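Local coordinates for protein 6-aminohexanoate-cyclic-dimer hydrolase (Arthrobacter sp., PDB 3A2Q) that hydrolyses the cyclic dimer of 6-aminohexanoate, a nylon-6 by-product, opening one amide bond to give the linear dimer, at residues N43-A53 with F112-T120; A136-S146 with R391-L399. The protein carries 1 engineered substitution. One frame throughout, in Å; residues are numbered along the deposited sequence.

In the fold
From the N terminus, the chain leaves helix 24-42 and forms edge strand 45-48. Contact 1 pairs this strand with 113-118, closing a loop of 58 residues that includes strand 68-72, which lies on the other side of 113-118 in the mixed sheet. The chain then enters the loop 136-146 ahead of helix 152-159. Contact 2 joins that loop to 391-399, the loop after strand 383-387, and spans 244 residues. The contacts follow in series and neither nests nor crosses. They touch at N43, whose O and ND2 probably bond T137 OG1 and A136 O. Together they tie the sheet edge to two loops of the amidase fold.

Contact 1: residues N43-A53 with F112-T120; sequences NAVIIPLFEKA and FVLLGKTNT
I47 and K117 meet as an antiparallel hydrogen-bonded pair at the edge of the central sheet. K117 N donates to I47 O at 2.9 Å. K117 O faces both I46 and I47, which makes a classic beta bulge: I46 N bonds it at 3.0 Å, and the bond from I47 N is weak. Beyond the bulge, N119 N donates to A44 O at 2.9 Å. At the other end L49 N donates to L115 O at 2.8 Å.

Side chains fill in around these bonds. I47 and K117 run side by side in the same direction, with I47 CD1 3.9 Å from K117 CD. With I46 CG1 between its backbone N and carbonyl carbon (chi1 53°), I46 CG2 lies 3.5 Å from N119 CB. L49 CD1 packs on L114 CG at 3.6 Å. L115 CD1 reaches the F50 ring at its edge, in plane, while P48 CB lies over the rim of one face. L49 stands at the N-cap position of helix 50-59, and A53 N bonds L49 O in the first turn.

Further out, K117 NZ is held by D73 and the carbonyl of I82. T118 OG1 bonds S154 OG, and the T118 side chain lies about 4 Å from that of K72, a probable charge-relay residue. The chemistry implies an edge strand held by backbone bonds and by apolar packing beside them, with K117 NZ and T118 OG1 bonded to residues outside the two segments.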
loop_
_atom_site.group_PDB
_atom_site.type_symbol
_atom_site.label_atom_id
_atom_site.label_comp_id
_atom_site.label_asym_id
_atom_site.label_seq_id
_atom_site.Cartn_x
_atom_site.Cartn_y
_atom_site.Cartn_z
ATOM N N ASN A 43 -16.569 6.035 -3.771
ATOM C CA ASN A 43 -15.656 7.089 -4.217
ATOM C C ASN A 43 -14.202 6.591 -4.195
ATOM O O ASN A 43 -13.309 7.264 -3.679
ATOM C CB ASN A 43 -15.833 8.320 -3.312
ATOM C CG ASN A 43 -15.035 9.530 -3.781
ATOM O OD1 ASN A 43 -14.947 9.808 -4.977
ATOM N ND2 ASN A 43 -14.469 10.269 -2.832
ATOM N N ALA A 44 -13.989 5.405 -4.763
ATOM C CA ALA A 44 -12.668 4.780 -4.823
ATOM C C ALA A 44 -11.905 5.224 -6.072
ATOM O O ALA A 44 -10.778 5.716 -5.979
ATOM C CB ALA A 44 -12.816 3.267 -4.809
ATOM N N VAL A 45 -12.517 5.024 -7.238
ATOM C CA VAL A 45 -11.917 5.433 -8.506
ATOM C C VAL A 45 -12.316 6.888 -8.719
ATOM O O VAL A 45 -13.494 7.186 -8.916
ATOM C CB VAL A 45 -12.456 4.596 -9.685
ATOM C CG1 VAL A 45 -11.868 5.108 -10.996
ATOM C CG2 VAL A 45 -12.105 3.138 -9.494
ATOM N N ILE A 46 -11.349 7.799 -8.663
ATOM C CA ILE A 46 -11.654 9.215 -8.837
ATOM C C ILE A 46 -11.455 9.715 -10.257
ATOM O O ILE A 46 -11.998 10.752 -10.635
ATOM C CB ILE A 46 -10.811 10.106 -7.902
ATOM C CG1 ILE A 46 -9.326 9.778 -8.059
ATOM C CG2 ILE A 46 -11.265 9.929 -6.467
ATOM C CD1 ILE A 46 -8.423 10.717 -7.306
ATOM N N ILE A 47 -10.679 8.977 -11.041
ATOM C CA ILE A 47 -10.407 9.358 -12.417
ATOM C C ILE A 47 -10.549 8.156 -13.331
ATOM O O ILE A 47 -9.580 7.432 -13.566
ATOM C CB ILE A 47 -8.974 9.912 -12.581
ATOM C CG1 ILE A 47 -8.751 11.090 -11.635
ATOM C CG2 ILE A 47 -8.750 10.339 -14.024
ATOM C CD1 ILE A 47 -7.298 11.525 -11.522
ATOM N N PRO A 48 -11.764 7.916 -13.849
ATOM C CA PRO A 48 -11.977 6.777 -14.743
ATOM C C PRO A 48 -11.231 6.988 -16.054
ATOM O O PRO A 48 -11.111 8.115 -16.529
ATOM C CB PRO A 48 -13.495 6.764 -14.939
ATOM C CG PRO A 48 -13.881 8.193 -14.733
ATOM C CD PRO A 48 -13.032 8.609 -13.567
ATOM N N LEU A 49 -10.720 5.902 -16.620
ATOM C CA LEU A 49 -9.991 5.948 -17.883
ATOM C C LEU A 49 -10.524 4.831 -18.768
ATOM O O LEU A 49 -9.758 4.027 -19.306
ATOM C CB LEU A 49 -8.493 5.737 -17.641
ATOM C CG LEU A 49 -7.787 6.745 -16.736
ATOM C CD1 LEU A 49 -6.364 6.281 -16.471
ATOM C CD2 LEU A 49 -7.797 8.117 -17.386
ATOM N N PHE A 50 -11.844 4.791 -18.925
ATOM C CA PHE A 50 -12.482 3.754 -19.726
ATOM C C PHE A 50 -12.078 3.749 -21.201
ATOM O O PHE A 50 -11.947 2.685 -21.804
ATOM C CB PHE A 50 -14.005 3.859 -19.602
ATOM C CG PHE A 50 -14.498 3.871 -18.181
ATOM C CD1 PHE A 50 -13.948 3.012 -17.231
ATOM C CD2 PHE A 50 -15.525 4.726 -17.794
ATOM C CE1 PHE A 50 -14.417 3.007 -15.916
ATOM C CE2 PHE A 50 -16.001 4.728 -16.484
ATOM C CZ PHE A 50 -15.444 3.866 -15.543
ATOM N N GLU A 51 -11.878 4.924 -21.785
ATOM C CA GLU A 51 -11.482 4.979 -23.188
ATOM C C GLU A 51 -10.084 4.398 -23.388
ATOM O O GLU A 51 -9.882 3.553 -24.261
ATOM C CB GLU A 51 -11.550 6.417 -23.709
ATOM C CG GLU A 51 -12.949 7.017 -23.631
ATOM C CD GLU A 51 -14.001 6.176 -24.348
ATOM O OE1 GLU A 51 -15.205 6.481 -24.204
ATOM O OE2 GLU A 51 -13.631 5.214 -25.056
ATOM N N LYS A 52 -9.123 4.840 -22.581
ATOM C CA LYS A 52 -7.769 4.312 -22.697
ATOM C C LYS A 52 -7.818 2.814 -22.446
ATOM O O LYS A 52 -7.186 2.034 -23.154
ATOM C CB LYS A 52 -6.827 4.965 -21.683
ATOM C CG LYS A 52 -5.472 4.268 -21.599
ATOM C CD LYS A 52 -4.482 4.991 -20.696
ATOM C CE LYS A 52 -3.959 6.262 -21.342
ATOM N NZ LYS A 52 -2.839 6.856 -20.557
ATOM N N ALA A 53 -8.579 2.414 -21.434
ATOM C CA ALA A 53 -8.704 1.004 -21.104
ATOM C C ALA A 53 -9.230 0.238 -22.311
ATOM O O ALA A 53 -8.840 -0.905 -22.557
ATOM C CB ALA A 53 -9.645 0.825 -19.921
ATOM N N PHE A 112 -2.039 -5.920 -19.014
ATOM C CA PHE A 112 -3.013 -5.247 -18.156
ATOM C C PHE A 112 -3.517 -3.983 -18.847
ATOM O O PHE A 112 -2.799 -3.386 -19.649
ATOM C CB PHE A 112 -2.361 -4.862 -16.818
ATOM C CG PHE A 112 -2.137 -6.024 -15.882
ATOM C CD1 PHE A 112 -3.203 -6.592 -15.190
ATOM C CD2 PHE A 112 -0.862 -6.544 -15.684
ATOM C CE1 PHE A 112 -3.001 -7.661 -14.313
ATOM C CE2 PHE A 112 -0.649 -7.614 -14.808
ATOM C CZ PHE A 112 -1.720 -8.172 -14.124
ATOM N N VAL A 113 -4.748 -3.575 -18.550
ATOM C CA VAL A 113 -5.296 -2.358 -19.145
ATOM C C VAL A 113 -5.584 -1.340 -18.039
ATOM O O VAL A 113 -6.221 -1.665 -17.038
ATOM C CB VAL A 113 -6.599 -2.645 -19.970
ATOM C CG1 VAL A 113 -6.343 -3.778 -20.962
ATOM C CG2 VAL A 113 -7.759 -2.993 -19.057
ATOM N N LEU A 114 -5.088 -0.117 -18.210
ATOM C CA LEU A 114 -5.283 0.932 -17.216
ATOM C C LEU A 114 -6.733 1.403 -17.199
ATOM O O LEU A 114 -7.168 2.136 -18.087
ATOM C CB LEU A 114 -4.353 2.114 -17.501
ATOM C CG LEU A 114 -4.405 3.251 -16.483
ATOM C CD1 LEU A 114 -4.227 2.682 -15.081
ATOM C CD2 LEU A 114 -3.320 4.275 -16.794
ATOM N N LEU A 115 -7.468 0.982 -16.172
ATOM C CA LEU A 115 -8.881 1.321 -16.027
ATOM C C LEU A 115 -9.144 2.696 -15.426
ATOM O O LEU A 115 -10.177 3.306 -15.697
ATOM C CB LEU A 115 -9.582 0.256 -15.175
ATOM C CG LEU A 115 -11.106 0.337 -15.078
ATOM C CD1 LEU A 115 -11.712 0.137 -16.467
ATOM C CD2 LEU A 115 -11.616 -0.735 -14.118
ATOM N N GLY A 116 -8.221 3.183 -14.604
ATOM C CA GLY A 116 -8.406 4.484 -13.987
ATOM C C GLY A 116 -7.502 4.710 -12.790
ATOM O O GLY A 116 -6.652 3.875 -12.480
ATOM N N LYS A 117 -7.682 5.845 -12.121
ATOM C CA LYS A 117 -6.877 6.185 -10.953
ATOM C C LYS A 117 -7.697 6.181 -9.663
ATOM O O LYS A 117 -8.890 6.488 -9.674
ATOM C CB LYS A 117 -6.229 7.554 -11.136
ATOM C CG LYS A 117 -5.231 7.634 -12.276
ATOM C CD LYS A 117 -4.500 8.955 -12.203
ATOM C CE LYS A 117 -3.308 9.013 -13.130
ATOM N NZ LYS A 117 -2.494 10.217 -12.801
ATOM N N THR A 118 -7.042 5.847 -8.554
ATOM C CA THR A 118 -7.708 5.780 -7.256
ATOM C C THR A 118 -7.390 6.930 -6.312
ATOM O O THR A 118 -6.318 7.536 -6.375
ATOM C CB THR A 118 -7.367 4.473 -6.551
ATOM O OG1 THR A 118 -5.942 4.317 -6.520
ATOM C CG2 THR A 118 -7.999 3.303 -7.283
ATOM N N ASN A 119 -8.325 7.196 -5.405
ATOM C CA ASN A 119 -8.202 8.284 -4.446
ATOM C C ASN A 119 -7.126 8.087 -3.379
ATOM O O ASN A 119 -6.773 6.960 -3.030
ATOM C CB ASN A 119 -9.567 8.534 -3.794
ATOM C CG ASN A 119 -9.647 9.880 -3.101
ATOM O OD1 ASN A 119 -8.956 10.830 -3.478
ATOM N ND2 ASN A 119 -10.510 9.977 -2.096
ATOM N N THR A 120 -6.618 9.206 -2.870
ATOM C CA THR A 120 -5.574 9.231 -1.850
ATOM C C THR A 120 -5.648 10.535 -1.057
ATOM O O THR A 120 -6.185 11.535 -1.544
ATOM C CB THR A 120 -4.166 9.184 -2.503
ATOM O OG1 THR A 120 -3.163 9.493 -1.525
ATOM C CG2 THR A 120 -4.074 10.217 -3.629
#

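Contact 2: residues A136-S146 with R391-L399; sequences ATRNPWNLGRS and RQTPEIGEL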
loop_
_atom_site.group_PDB
_atom_site.type_symbol
_atom_site.label_atom_id
_atom_site.label_comp_id
_atom_site.label_asym_id
_atom_site.label_seq_id
_atom_site.Cartn_x
_atom_site.Cartn_y
_atom_site.Cartn_z
ATOM N N ALA A 136 -14.128 11.905 0.719
ATOM C CA ALA A 136 -13.721 10.660 1.351
ATOM C C ALA A 136 -14.019 9.402 0.551
ATOM O O ALA A 136 -15.015 9.325 -0.171
ATOM C CB ALA A 136 -14.374 10.548 2.727
ATOM N N THR A 137 -13.127 8.420 0.668
ATOM C CA THR A 137 -13.344 7.136 0.026
ATOM C C THR A 137 -13.926 6.332 1.182
ATOM O O THR A 137 -13.394 6.371 2.292
ATOM C CB THR A 137 -12.035 6.472 -0.447
ATOM O OG1 THR A 137 -11.480 7.224 -1.532
ATOM C CG2 THR A 137 -12.312 5.041 -0.916
ATOM N N ARG A 138 -15.013 5.616 0.925
ATOM C CA ARG A 138 -15.680 4.852 1.967
ATOM C C ARG A 138 -15.451 3.354 1.865
ATOM O O ARG A 138 -15.230 2.818 0.780
ATOM C CB ARG A 138 -17.177 5.173 1.943
ATOM C CG ARG A 138 -17.464 6.650 2.209
ATOM C CD ARG A 138 -18.941 6.998 2.042
ATOM N NE ARG A 138 -19.224 8.376 2.446
ATOM C CZ ARG A 138 -19.376 8.779 3.705
ATOM N NH1 ARG A 138 -19.280 7.914 4.705
ATOM N NH2 ARG A 138 -19.619 10.055 3.970
ATOM N N ASN A 139 -15.518 2.685 3.012
ATOM C CA ASN A 139 -15.282 1.251 3.091
ATOM C C ASN A 139 -16.438 0.393 2.587
ATOM O O ASN A 139 -17.566 0.502 3.068
ATOM C CB ASN A 139 -14.956 0.871 4.535
ATOM C CG ASN A 139 -14.179 -0.422 4.633
ATOM O OD1 ASN A 139 -14.584 -1.444 4.089
ATOM N ND2 ASN A 139 -13.049 -0.383 5.337
ATOM N N PRO A 140 -16.168 -0.475 1.600
ATOM C CA PRO A 140 -17.183 -1.365 1.026
ATOM C C PRO A 140 -17.819 -2.276 2.079
ATOM O O PRO A 140 -18.948 -2.739 1.914
ATOM C CB PRO A 140 -16.401 -2.161 -0.021
ATOM C CG PRO A 140 -15.277 -1.231 -0.399
ATOM C CD PRO A 140 -14.875 -0.627 0.910
ATOM N N TRP A 141 -17.087 -2.539 3.159
ATOM C CA TRP A 141 -17.594 -3.395 4.224
ATOM C C TRP A 141 -18.530 -2.630 5.156
ATOM O O TRP A 141 -19.379 -3.225 5.811
ATOM C CB TRP A 141 -16.436 -3.999 5.035
ATOM C CG TRP A 141 -15.520 -4.875 4.228
ATOM C CD1 TRP A 141 -14.515 -4.468 3.398
ATOM C CD2 TRP A 141 -15.560 -6.306 4.137
ATOM N NE1 TRP A 141 -13.927 -5.556 2.792
ATOM C CE2 TRP A 141 -14.549 -6.697 3.227
ATOM C CE3 TRP A 141 -16.353 -7.295 4.735
ATOM C CZ2 TRP A 141 -14.311 -8.038 2.899
ATOM C CZ3 TRP A 141 -16.113 -8.636 4.405
ATOM C CH2 TRP A 141 -15.101 -8.990 3.496
ATOM N N ASN A 142 -18.354 -1.313 5.214
ATOM C CA ASN A 142 -19.170 -0.436 6.052
ATOM C C ASN A 142 -18.924 0.998 5.579
ATOM O O ASN A 142 -17.904 1.598 5.906
ATOM C CB ASN A 142 -18.757 -0.577 7.516
ATOM C CG ASN A 142 -19.715 0.108 8.454
ATOM O OD1 ASN A 142 -20.176 1.215 8.188
ATOM N ND2 ASN A 142 -20.012 -0.542 9.574
ATOM N N LEU A 143 -19.872 1.543 4.823
ATOM C CA LEU A 143 -19.748 2.891 4.257
ATOM C C LEU A 143 -19.474 4.034 5.232
ATOM O O LEU A 143 -19.060 5.123 4.823
ATOM C CB LEU A 143 -20.986 3.205 3.416
ATOM C CG LEU A 143 -21.201 2.223 2.261
ATOM C CD1 LEU A 143 -22.481 2.567 1.513
ATOM C CD2 LEU A 143 -19.996 2.263 1.324
ATOM N N GLY A 144 -19.696 3.797 6.516
ATOM C CA GLY A 144 -19.432 4.841 7.486
ATOM C C GLY A 144 -18.020 4.743 8.030
ATOM O O GLY A 144 -17.626 5.531 8.887
ATOM N N ARG A 145 -17.247 3.785 7.516
ATOM C CA ARG A 145 -15.876 3.579 7.981
ATOM C C ARG A 145 -14.806 3.967 6.971
ATOM O O ARG A 145 -15.023 3.932 5.765
ATOM C CB ARG A 145 -15.646 2.108 8.353
ATOM C CG ARG A 145 -16.534 1.548 9.439
ATOM C CD ARG A 145 -16.256 2.145 10.809
ATOM N NE ARG A 145 -17.035 1.432 11.818
ATOM C CZ ARG A 145 -16.557 0.481 12.615
ATOM N NH1 ARG A 145 -15.281 0.121 12.546
ATOM N NH2 ARG A 145 -17.369 -0.140 13.460
ATOM N N SER A 146 -13.637 4.308 7.497
ATOM C CA SER A 146 -12.481 4.679 6.693
ATOM C C SER A 146 -11.985 3.453 5.921
ATOM O O SER A 146 -12.379 2.325 6.213
ATOM C CB SER A 146 -11.365 5.191 7.610
ATOM O OG SER A 146 -10.122 5.289 6.930
ATOM N N ARG A 391 -5.622 -1.100 15.929
ATOM C CA ARG A 391 -6.918 -0.648 16.426
ATOM C C ARG A 391 -8.053 -1.010 15.485
ATOM O O ARG A 391 -7.832 -1.435 14.351
ATOM C CB ARG A 391 -6.906 0.870 16.577
ATOM C CG ARG A 391 -6.562 1.583 15.274
ATOM C CD ARG A 391 -6.957 3.052 15.301
ATOM N NE ARG A 391 -8.405 3.216 15.403
ATOM C CZ ARG A 391 -9.007 4.387 15.585
ATOM N NH1 ARG A 391 -8.285 5.497 15.685
ATOM N NH2 ARG A 391 -10.331 4.449 15.671
ATOM N N GLN A 392 -9.277 -0.818 15.967
ATOM C CA GLN A 392 -10.467 -1.068 15.170
ATOM C C GLN A 392 -10.464 0.016 14.095
ATOM O O GLN A 392 -9.833 1.055 14.263
ATOM C CB GLN A 392 -11.717 -0.937 16.046
ATOM C CG GLN A 392 -11.852 -2.012 17.129
ATOM C CD GLN A 392 -12.320 -3.348 16.569
ATOM O OE1 GLN A 392 -13.284 -3.406 15.807
ATOM N NE2 GLN A 392 -11.648 -4.427 16.957
ATOM N N THR A 393 -11.164 -0.219 12.992
ATOM C CA THR A 393 -11.192 0.756 11.908
ATOM C C THR A 393 -11.972 2.018 12.284
ATOM O O THR A 393 -13.100 1.946 12.767
ATOM C CB THR A 393 -11.773 0.111 10.642
ATOM O OG1 THR A 393 -10.899 -0.946 10.229
ATOM C CG2 THR A 393 -11.908 1.131 9.514
ATOM N N PRO A 394 -11.356 3.193 12.088
ATOM C CA PRO A 394 -11.996 4.473 12.408
ATOM C C PRO A 394 -13.179 4.823 11.508
ATOM O O PRO A 394 -13.280 4.352 10.376
ATOM C CB PRO A 394 -10.853 5.483 12.266
ATOM C CG PRO A 394 -9.924 4.828 11.284
ATOM C CD PRO A 394 -9.944 3.387 11.712
ATOM N N GLU A 395 -14.080 5.653 12.023
ATOM C CA GLU A 395 -15.228 6.086 11.238
ATOM C C GLU A 395 -14.757 7.227 10.341
ATOM O O GLU A 395 -13.784 7.914 10.664
ATOM C CB GLU A 395 -16.353 6.596 12.154
ATOM C CG GLU A 395 -16.919 5.556 13.100
ATOM C CD GLU A 395 -18.067 6.090 13.944
ATOM O OE1 GLU A 395 -17.900 7.151 14.581
ATOM O OE2 GLU A 395 -19.137 5.447 13.976
ATOM N N ILE A 396 -15.434 7.420 9.213
ATOM C CA ILE A 396 -15.099 8.509 8.303
ATOM C C ILE A 396 -15.132 9.804 9.115
ATOM O O ILE A 396 -16.050 10.018 9.911
ATOM C CB ILE A 396 -16.137 8.629 7.159
ATOM C CG1 ILE A 396 -16.042 7.419 6.226
ATOM C CG2 ILE A 396 -15.914 9.926 6.383
ATOM C CD1 ILE A 396 -14.710 7.301 5.515
ATOM N N GLY A 397 -14.127 10.652 8.927
ATOM C CA GLY A 397 -14.070 11.914 9.645
ATOM C C GLY A 397 -13.254 11.891 10.924
ATOM O O GLY A 397 -12.708 12.914 11.345
ATOM N N GLU A 398 -13.149 10.719 11.538
ATOM C CA GLU A 398 -12.418 10.570 12.788
ATOM C C GLU A 398 -10.946 11.006 12.757
ATOM O O GLU A 398 -10.481 11.682 13.672
ATOM C CB GLU A 398 -12.513 9.116 13.255
ATOM C CG GLU A 398 -12.065 8.884 14.680
ATOM C CD GLU A 398 -12.114 7.417 15.060
ATOM O OE1 GLU A 398 -13.109 6.744 14.713
ATOM O OE2 GLU A 398 -11.165 6.939 15.715
ATOM N N LEU A 399 -10.214 10.636 11.710
ATOM C CA LEU A 399 -8.796 10.985 11.641
ATOM C C LEU A 399 -8.446 12.344 11.024
ATOM O O LEU A 399 -7.291 12.775 11.089
ATOM C CB LEU A 399 -8.017 9.869 10.927
ATOM C CG LEU A 399 -8.065 8.482 11.590
ATOM C CD1 LEU A 399 -7.026 7.560 10.942
ATOM C CD2 LEU A 399 -7.783 8.607 13.078
HETATM O O HOH W 1 -12.854 -2.264 12.955
HETATM O O HOH W 2 -19.525 3.118 12.014
HETATM O O HOH W 3 -15.103 -1.720 14.673
#
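R145 and E395 form a single backbone bridge between two irregular loops of the amidase fold. It joins the loop before helix 152-159 to the loop after strand 383-387, with the S146 side chain about 11 Å from a bound 6-aminohexanoic acid. Type I turns at 139-142 and 142-145 shape the first loop, and a type II turn at 395-398 shapes the second. N139 and N142 each make an Asx turn.

Two backbone bonds flank the bridge. S146 N donates to P394 O at 2.9 Å. I396 N donates to G144 O, also at 2.9 Å.

The van der Waals contacts gather round I396. Its CG2, beside the carbonyl carbon, meets A136 CB at 4.0 Å. Its CG1, anti to that carbon (chi1 -68°), carries I396 CD1 to within 3.4 Å of R145 O and also near T137 O. R138 crosses I396 at about a right angle, and R138 NH1 donates to L143 O, which lies in the guanidinium plane. Alongside, T393 CG2 touches S146 O, and S146 CB lies on P394 CG.

R145 brings a charged group across to the second loop. Its chain bends at chi2 (-68°), which brings the edge of the guanidinium, in plane, to T393 CB. The bond from NH1 to T393 O is weak. NH2 makes a salt bridge to D445. On the second loop, R391 and E398 form their own salt bridge, and E398 OE1 accepts from E395 N.

Waters complete the link. Two join R145 NH1 to Q392 OE1: one bonds R145 NH1 at 2.8 Å, the other bonds it weakly and also accepts from T393 N. A third accepts from R145 NE at 3.0 Å and donates to E395 OE2 at 3.1 Å.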